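Local coordinates for CurH (Lyngbya majuscula, PDB 3KG7), which probably removes water from a beta-hydroxyacyl intermediate, leaving a double bond in the chain, as the dehydratase domain of a curacin polyketide synthase module, at residues M57-A61 against V62-A66; K189-A192 against F193-G197. All coordinates share one frame; numbering follows the deposited sequence.

In the fold
Contact 1 comes first along the chain, at the end of helix 52-62 where it gives way to strand 66-73; contact 2 follows in the long connection between strand 181-186 and helix 202-207. Each is a local turn, and the two belong to different halves of the double hotdog fold, in which a central helix is wrapped by antiparallel strands in each half. Their centres lie about 18 Å apart and their nearest atoms about 7 Å, so they do not touch. One link between their surroundings is Ile-200, a little beyond contact 2, which packs on Leu-59 of contact 1. Through it, the connection of the second half touches the end of the first half's helix.

Contact 1 of 2, residues M57-A61 against V62-A66; sequences MTLAA and VGVPA
Val-62 N donates to Thr-58 O at 3.0 Å, nearly along the C=O axis, the first of two successive i-to-i+4 bonds across the end of the helix. Its side chain lies beside that same carbonyl, CG2 at 3.5 Å from Thr-58 O, because CG2 stands between the backbone N and the carbonyl carbon while CG1 is anti to that carbon (chi1 -53°). Cutting the side chain back to an alanine would take away both methyls and is likely to thin the apolar cover beside the Thr-58 carbonyl and open a gap against Val-124. Gly-63 N reaches Leu-59 O at 2.9 Å, a less straight bond than the first, the donor also lying 33° off the carbonyl plane. There the chain leaves helical geometry with positive phi (81°), which suits glycine. Val-64 brings CG1 to 4.3 Å from Leu-59 CD2, a loose apolar contact. After the cis peptide before Pro-65, the small Ala-66 brings CB to 4.1 Å from Leu-59 CD2; leucine suits this place because its branched end reaches both residues although its CB points away. Ala-66 pairs by backbone bonds with Leu-236 of strand 225-236, while Thr-58 and Val-62 rest on strand 117-124 and Leu-59 meets Ile-200 from the connection before helix 202-207.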
# COMPACT_ATOMS: atom_id res chain seq x y z
N MSE C 57 15.81 8.95 2.68
CA MSE C 57 14.39 8.57 2.76
C MSE C 57 14.14 7.54 3.85
O MSE C 57 13.19 7.66 4.63
CB MSE C 57 13.90 8.04 1.42
CG MSE C 57 13.82 9.09 0.35
SE MSE C 57 13.22 8.34 -1.34
CE MSE C 57 11.30 8.28 -1.03
N THR C 58 15.01 6.54 3.91
CA THR C 58 14.88 5.47 4.88
C THR C 58 15.04 6.03 6.29
O THR C 58 14.25 5.69 7.19
CB THR C 58 15.90 4.35 4.62
OG1 THR C 58 15.70 3.81 3.30
CG2 THR C 58 15.74 3.24 5.64
N LEU C 59 16.04 6.89 6.46
CA LEU C 59 16.25 7.56 7.73
C LEU C 59 15.04 8.40 8.12
O LEU C 59 14.70 8.49 9.29
CB LEU C 59 17.51 8.42 7.71
CG LEU C 59 18.86 7.73 7.53
CD1 LEU C 59 19.87 8.76 7.07
CD2 LEU C 59 19.31 7.08 8.83
N ALA C 60 14.38 8.98 7.12
CA ALA C 60 13.16 9.74 7.38
C ALA C 60 12.00 8.83 7.79
O ALA C 60 11.14 9.24 8.57
CB ALA C 60 12.78 10.59 6.19
N ALA C 61 11.99 7.60 7.29
CA ALA C 61 10.93 6.65 7.61
C ALA C 61 11.03 6.07 9.03
O ALA C 61 10.03 5.93 9.74
CB ALA C 61 10.88 5.53 6.59
N VAL C 62 12.25 5.73 9.44
CA VAL C 62 12.46 5.06 10.72
C VAL C 62 12.84 6.01 11.85
O VAL C 62 12.70 5.66 13.03
CB VAL C 62 13.54 3.94 10.63
CG1 VAL C 62 13.22 2.97 9.50
CG2 VAL C 62 14.94 4.54 10.46
N GLY C 63 13.34 7.20 11.50
CA GLY C 63 13.79 8.18 12.49
C GLY C 63 15.19 7.89 12.99
O GLY C 63 15.68 6.76 12.91
N VAL C 64 15.85 8.92 13.52
CA VAL C 64 17.20 8.79 14.08
C VAL C 64 17.12 8.85 15.60
O VAL C 64 16.15 9.40 16.12
CB VAL C 64 18.17 9.88 13.56
CG1 VAL C 64 18.45 9.66 12.10
CG2 VAL C 64 17.61 11.29 13.81
N PRO C 65 18.11 8.28 16.32
CA PRO C 65 19.32 7.62 15.80
C PRO C 65 19.00 6.29 15.11
O PRO C 65 18.09 5.57 15.53
CB PRO C 65 20.17 7.38 17.05
CG PRO C 65 19.51 8.18 18.15
CD PRO C 65 18.07 8.25 17.79
N ALA C 66 19.75 6.00 14.06
CA ALA C 66 19.55 4.81 13.24
C ALA C 66 20.83 4.48 12.52
O ALA C 66 21.72 5.32 12.37
CB ALA C 66 18.44 5.04 12.22

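Contact 2 of 2, residues K189-A192 against F193-G197; sequences KALA and FQLAG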
# COMPACT_ATOMS: atom_id res chain seq x y z
N LYS C 189 20.43 28.14 -0.03
CA LYS C 189 19.35 29.12 0.07
C LYS C 189 18.15 28.76 -0.82
O LYS C 189 17.00 28.91 -0.42
CB LYS C 189 19.87 30.52 -0.27
CG LYS C 189 18.84 31.63 -0.19
CD LYS C 189 19.21 32.78 -1.11
CE LYS C 189 18.07 33.76 -1.27
NZ LYS C 189 18.27 34.60 -2.47
N ALA C 190 18.44 28.25 -2.02
CA ALA C 190 17.42 27.83 -2.97
C ALA C 190 16.64 26.61 -2.49
O ALA C 190 15.48 26.41 -2.86
CB ALA C 190 18.04 27.57 -4.33
N LEU C 191 17.27 25.79 -1.65
CA LEU C 191 16.68 24.55 -1.17
C LEU C 191 15.85 24.71 0.11
O LEU C 191 14.90 23.97 0.32
CB LEU C 191 17.79 23.51 -0.96
CG LEU C 191 17.39 22.03 -0.88
CD1 LEU C 191 16.96 21.49 -2.24
CD2 LEU C 191 18.55 21.22 -0.32
N ALA C 192 16.22 25.68 0.94
CA ALA C 192 15.60 25.92 2.26
C ALA C 192 14.09 25.64 2.39
O ALA C 192 13.67 25.02 3.36
CB ALA C 192 15.92 27.33 2.76
N PHE C 193 13.29 26.07 1.41
CA PHE C 193 11.82 25.93 1.45
C PHE C 193 11.36 24.48 1.39
O PHE C 193 10.26 24.15 1.84
CB PHE C 193 11.18 26.69 0.29
CG PHE C 193 9.68 26.48 0.16
CD1 PHE C 193 8.78 27.37 0.75
CD2 PHE C 193 9.17 25.39 -0.56
CE1 PHE C 193 7.39 27.18 0.61
CE2 PHE C 193 7.78 25.19 -0.69
CZ PHE C 193 6.90 26.10 -0.11
N GLN C 194 12.18 23.63 0.80
CA GLN C 194 11.79 22.24 0.52
C GLN C 194 11.99 21.30 1.70
O GLN C 194 11.51 20.17 1.69
CB GLN C 194 12.55 21.70 -0.69
CG GLN C 194 12.47 22.59 -1.93
CD GLN C 194 12.78 21.85 -3.21
OE1 GLN C 194 12.07 20.91 -3.59
NE2 GLN C 194 13.83 22.27 -3.90
N LEU C 195 12.72 21.76 2.72
CA LEU C 195 13.00 20.91 3.86
C LEU C 195 11.75 20.72 4.72
O LEU C 195 10.93 21.64 4.84
CB LEU C 195 14.18 21.46 4.67
CG LEU C 195 15.51 21.56 3.91
CD1 LEU C 195 16.67 21.80 4.85
CD2 LEU C 195 15.78 20.31 3.10
N ALA C 196 11.60 19.53 5.28
CA ALA C 196 10.37 19.12 5.97
C ALA C 196 10.62 18.29 7.23
O ALA C 196 9.91 17.32 7.51
CB ALA C 196 9.45 18.36 4.99
N GLY C 197 11.64 18.67 7.99
CA GLY C 197 11.87 18.03 9.28
C GLY C 197 12.44 16.63 9.20
O GLY C 197 12.57 15.96 10.22
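With CG of Leu-191 anti to the backbone N (chi1 -161°) and CG of Gln-194 anti to its own carbonyl carbon (chi1 -52°), the two side chains cross at about a right angle. Leu-191 CD1 then meets Gln-194 NE2 at 3.6 Å, a van der Waals contact between a methyl and the amide end of the glutamine as modelled. The aliphatic part of the glutamine lies near the backbone, its CB 3.4 Å and its CG 3.6 Å from Leu-191 O, a place that an apolar stem suits. That carbonyl accepts from Gln-194 N at 2.8 Å, the donor tilted 26° from the carbonyl plane, so one residue supplies both a donor and an apolar flank to the same oxygen. One residue on, Leu-195 N makes a weak bond to Ala-192 O at 3.5 Å. The leucine methyls, CD2 of Leu-191 and CD2 of Leu-195, only just meet at 4.5 Å. Leu-191 also packs on Trp-37, and Gln-194 has Pro-36 and Met-167 as neighbours, whereas the ring of Phe-193 leads away from the turn. Chemically, one good and one weak i-to-i+3 backbone bond hold the turn, while the buried side chains of Leu-191 and Gln-194 meet neighbouring loops.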